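Local coordinates for leucine-rich repeat protein TpLRR (Treponema pallidum, PDB 6MLX), which is of unknown function but builds a secreted, probably periplasmic, leucine-rich repeat scaffold of the BspA type, at residues Arg196-Asp199 against Val200-Arg203; Lys161-Ala164 against Asp165-Glu169. All blocks are in the same frame, centred on the assembly; numbering follows the deposited sequence.

Interaction 1 of 2, residues Arg196-Asp199 against Val200-Arg203; sequences RLPD and VLKR
Lys202 reaches back from the first turn of helix 199-207 alongside the carbonyls of Leu197 and Pro198. Its CB lies 3.7 Å from Pro198 O, and CG stays beside that oxygen while also meeting Leu197 CB. The chain then runs extended, carrying CD past the carbonyl of Leu197 until CE rests 3.4 Å from Leu197 O. The ammonium NZ ends 3.7 Å from Leu197 O, and Phe214 also touches this side chain. Pro198 holds the N-cap position just before the helix, and its carbonyl accepts an almost straight hydrogen bond (173°) from Lys202 N at 2.9 Å. Asp199 O accepts the next i to i+4 hydrogen bond, from Arg203 N, and the Arg203 chain, bent at chi3 (-62°), folds back so that this same oxygen lies over one guanidinium face, offset toward its rim. On another side of the turn, Leu201 CD2 meets Leu197 CD2 at 3.9 Å and packs against Pro198 CD. Two backbone bonds thus mark the opening of an alpha-helix, the leucine pair joins it to the preceding loop, and Asp199 OD1, 4.7 Å from Lys202 NZ and 4.8 Å from Arg203 NH1, may favour both cations weakly through space.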
loop_
_atom_site.group_PDB
_atom_site.type_symbol
_atom_site.label_atom_id
_atom_site.label_comp_id
_atom_site.label_asym_id
_atom_site.label_seq_id
_atom_site.Cartn_x
_atom_site.Cartn_y
_atom_site.Cartn_z
ATOM N N ARG A 196 18.877 -10.150 5.973
ATOM C CA ARG A 196 18.710 -10.386 7.398
ATOM C C ARG A 196 17.706 -11.488 7.739
ATOM O O ARG A 196 17.403 -11.679 8.921
ATOM C CB ARG A 196 18.336 -9.074 8.082
ATOM C CG ARG A 196 19.518 -8.132 8.095
ATOM C CD ARG A 196 19.900 -7.810 9.511
ATOM N NE ARG A 196 19.100 -6.687 9.978
ATOM C CZ ARG A 196 18.832 -6.441 11.252
ATOM N NH1 ARG A 196 19.278 -7.266 12.190
ATOM N NH2 ARG A 196 18.102 -5.378 11.575
ATOM N N LEU A 197 17.207 -12.236 6.754
ATOM C CA LEU A 197 16.286 -13.325 7.064
ATOM C C LEU A 197 16.954 -14.336 7.994
ATOM O O LEU A 197 18.058 -14.811 7.694
ATOM C CB LEU A 197 15.821 -14.013 5.785
ATOM C CG LEU A 197 15.131 -13.135 4.740
ATOM C CD1 LEU A 197 14.820 -13.963 3.510
ATOM C CD2 LEU A 197 13.879 -12.485 5.307
ATOM N N PRO A 198 16.339 -14.681 9.125
ATOM C CA PRO A 198 16.933 -15.683 10.020
ATOM C C PRO A 198 16.999 -17.058 9.365
ATOM O O PRO A 198 16.253 -17.381 8.435
ATOM C CB PRO A 198 15.981 -15.703 11.221
ATOM C CG PRO A 198 15.150 -14.471 11.093
ATOM C CD PRO A 198 15.073 -14.151 9.648
ATOM N N ASP A 199 17.901 -17.890 9.890
ATOM C CA ASP A 199 18.120 -19.206 9.293
ATOM C C ASP A 199 16.876 -20.080 9.366
ATOM O O ASP A 199 16.566 -20.798 8.407
ATOM C CB ASP A 199 19.294 -19.913 9.970
ATOM C CG ASP A 199 20.623 -19.434 9.451
ATOM O OD1 ASP A 199 20.849 -19.509 8.218
ATOM O OD2 ASP A 199 21.443 -18.987 10.274
ATOM N N VAL A 200 16.154 -20.050 10.489
ATOM C CA VAL A 200 14.951 -20.872 10.597
ATOM C C VAL A 200 13.928 -20.441 9.545
ATOM O O VAL A 200 13.240 -21.279 8.935
ATOM C CB VAL A 200 14.385 -20.820 12.033
ATOM C CG1 VAL A 200 13.519 -19.585 12.266
ATOM C CG2 VAL A 200 13.610 -22.111 12.359
ATOM N N LEU A 201 13.876 -19.139 9.253
ATOM C CA LEU A 201 12.976 -18.659 8.210
ATOM C C LEU A 201 13.417 -19.160 6.840
ATOM O O LEU A 201 12.636 -19.797 6.123
ATOM C CB LEU A 201 12.903 -17.136 8.242
ATOM C CG LEU A 201 11.955 -16.525 7.210
ATOM C CD1 LEU A 201 10.595 -17.240 7.233
ATOM C CD2 LEU A 201 11.800 -15.042 7.474
ATOM N N LYS A 202 14.676 -18.898 6.472
ATOM C CA LYS A 202 15.223 -19.379 5.205
ATOM C C LYS A 202 14.973 -20.873 4.999
ATOM O O LYS A 202 14.666 -21.310 3.883
ATOM C CB LYS A 202 16.726 -19.096 5.148
ATOM C CG LYS A 202 17.120 -17.655 4.917
ATOM C CD LYS A 202 18.640 -17.533 5.035
ATOM C CE LYS A 202 19.143 -16.139 4.715
ATOM N NZ LYS A 202 20.541 -15.934 5.223
ATOM N N ARG A 203 15.092 -21.677 6.060
ATOM C CA ARG A 203 14.877 -23.114 5.903
ATOM C C ARG A 203 13.411 -23.437 5.658
ATOM O O ARG A 203 13.100 -24.287 4.816
ATOM C CB ARG A 203 15.389 -23.881 7.127
ATOM C CG ARG A 203 16.914 -23.979 7.193
ATOM C CD ARG A 203 17.388 -25.038 8.188
ATOM N NE ARG A 203 16.972 -24.762 9.559
ATOM C CZ ARG A 203 17.654 -23.996 10.407
ATOM N NH1 ARG A 203 18.784 -23.412 10.013
ATOM N NH2 ARG A 203 17.196 -23.805 11.643
#

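Interaction 2 of 2, residues Lys161-Ala164 against Asp165-Glu169; sequences KNLA and DGLFE
Leu163 and Leu167 supply the apolar part of this contact, where strand 162-163 gives way to two successive beta turns. The CD2 methyl of Leu167 meets CD2 of Leu163 at 3.9 Å and also approaches Leu163 CB, the two side chains meeting at a slant. Leu163 turns its CG beside its own backbone N, whereas Leu167 swings CG to the far side from its N (chi1 179°), which carries its CD2 back toward the strand. The Leu167 CG also sits over the centre of the Phe168 ring, 3.8 Å above its plane, and that ring also touches Leu174 and Cys194.

The backbone bonds follow the turns. Ala164 to Leu167 is a type II turn, closed by a hydrogen bond from Leu167 N to Ala164 O at 3.2 Å; the bond is bent (139°), and its donor stands above the carbonyl plane. Leu167 CB lies against the same oxygen at 3.4 Å. Gly166 occupies the third position of this turn with positive phi (54°), as a type II turn expects, and opens the type I turn that ends with Glu169 N bonded to Gly166 O. Leu163 adds backbone bonds to Ser185 and Gly187, within the parallel pairing of strands 162-163 and 185-186.

Polar side chains link the corner to adjoining coils. Asp165 OD1 accepts a hydrogen bond from Val188 N, while Glu169 OE1 makes a salt bridge to Arg146 NH1. Buried leucines facing the solenoid interior are a textbook feature of leucine-rich repeats, and Leu163 and Leu167 fit it; the Asp165 and Glu169 links belong to this protein. The chemistry implies a bend kept by apolar packing and a rather bent turn bond, with its carboxylates bonded to Val188 N and Arg146.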
loop_
_atom_site.group_PDB
_atom_site.type_symbol
_atom_site.label_atom_id
_atom_site.label_comp_id
_atom_site.label_asym_id
_atom_site.label_seq_id
_atom_site.Cartn_x
_atom_site.Cartn_y
_atom_site.Cartn_z
ATOM N N LYS A 161 -1.768 -17.665 -1.550
ATOM C CA LYS A 161 -1.412 -18.773 -2.424
ATOM C C LYS A 161 -0.091 -18.585 -3.166
ATOM O O LYS A 161 0.551 -19.583 -3.508
ATOM C CB LYS A 161 -2.540 -19.026 -3.428
ATOM C CG LYS A 161 -3.839 -19.302 -2.722
ATOM C CD LYS A 161 -4.790 -20.077 -3.566
ATOM C CE LYS A 161 -5.681 -19.161 -4.317
ATOM N NZ LYS A 161 -6.970 -19.882 -4.494
ATOM N N ASN A 162 0.341 -17.351 -3.400
ATOM C CA ASN A 162 1.605 -17.116 -4.074
ATOM C C ASN A 162 2.259 -15.874 -3.493
ATOM O O ASN A 162 1.577 -14.948 -3.047
ATOM C CB ASN A 162 1.405 -16.914 -5.579
ATOM C CG ASN A 162 0.541 -15.702 -5.879
ATOM O OD1 ASN A 162 -0.517 -15.524 -5.285
ATOM N ND2 ASN A 162 0.996 -14.856 -6.801
ATOM N N LEU A 163 3.586 -15.859 -3.515
ATOM C CA LEU A 163 4.363 -14.651 -3.268
ATOM C C LEU A 163 4.886 -14.170 -4.623
ATOM O O LEU A 163 5.725 -14.831 -5.245
ATOM C CB LEU A 163 5.498 -14.907 -2.279
ATOM C CG LEU A 163 5.044 -15.424 -0.911
ATOM C CD1 LEU A 163 6.233 -15.614 -0.003
ATOM C CD2 LEU A 163 4.049 -14.475 -0.277
ATOM N N ALA A 164 4.386 -13.023 -5.072
ATOM C CA ALA A 164 4.621 -12.555 -6.431
ATOM C C ALA A 164 6.094 -12.195 -6.651
ATOM O O ALA A 164 6.893 -12.086 -5.713
ATOM C CB ALA A 164 3.734 -11.348 -6.736
ATOM N N ASP A 165 6.431 -11.981 -7.924
ATOM C CA ASP A 165 7.790 -11.649 -8.334
ATOM C C ASP A 165 8.340 -10.470 -7.539
ATOM O O ASP A 165 7.691 -9.429 -7.417
ATOM C CB ASP A 165 7.825 -11.303 -9.827
ATOM C CG ASP A 165 7.573 -12.506 -10.740
ATOM O OD1 ASP A 165 7.468 -13.665 -10.282
ATOM O OD2 ASP A 165 7.505 -12.269 -11.957
ATOM N N GLY A 166 9.549 -10.638 -7.016
ATOM C CA GLY A 166 10.253 -9.565 -6.335
ATOM C C GLY A 166 9.484 -8.910 -5.202
ATOM O O GLY A 166 9.720 -7.738 -4.893
ATOM N N LEU A 167 8.564 -9.657 -4.578
ATOM C CA LEU A 167 7.684 -9.070 -3.566
ATOM C C LEU A 167 8.481 -8.346 -2.480
ATOM O O LEU A 167 8.161 -7.214 -2.121
ATOM C CB LEU A 167 6.785 -10.148 -2.951
ATOM C CG LEU A 167 5.817 -9.692 -1.853
ATOM C CD1 LEU A 167 4.857 -8.644 -2.386
ATOM C CD2 LEU A 167 5.058 -10.872 -1.309
ATOM N N PHE A 168 9.543 -8.972 -1.972
ATOM C CA PHE A 168 10.372 -8.384 -0.920
ATOM C C PHE A 168 11.789 -8.068 -1.403
ATOM O O PHE A 168 12.737 -8.055 -0.610
ATOM C CB PHE A 168 10.420 -9.305 0.302
ATOM C CG PHE A 168 9.073 -9.582 0.905
ATOM C CD1 PHE A 168 8.351 -8.564 1.527
ATOM C CD2 PHE A 168 8.525 -10.858 0.851
ATOM C CE1 PHE A 168 7.111 -8.821 2.089
ATOM C CE2 PHE A 168 7.275 -11.121 1.409
ATOM C CZ PHE A 168 6.566 -10.097 2.015
ATOM N N GLU A 169 11.950 -7.809 -2.700
ATOM C CA GLU A 169 13.260 -7.480 -3.241
ATOM C C GLU A 169 13.819 -6.213 -2.599
ATOM O O GLU A 169 13.152 -5.176 -2.540
ATOM C CB GLU A 169 13.167 -7.319 -4.761
ATOM C CG GLU A 169 14.482 -6.989 -5.424
ATOM C CD GLU A 169 14.325 -6.763 -6.916
ATOM O OE1 GLU A 169 13.730 -7.615 -7.616
ATOM O OE2 GLU A 169 14.750 -5.686 -7.375
#

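Overall arrangement
Both contacts are local, each joining residues a few positions apart, and they lie about 16 Å apart between centres without touching. Interaction 2 is the buried one, a corner within the BspA-type repeat region where strand 162-163 runs into the turns that lead on to strand 176-178. Interaction 1 comes later in the chain and lies farther from its centre, on the surface, where the loop after strand 185-186 enters helix 199-207. A leucine pair meeting CD2 to CD2 occurs in each. Around that pair, 196-203 has straighter helical bonds and basic side chains packed against backbone carbonyls, whereas 161-169 has a turn bond and carboxylates engaged by neighbouring coils.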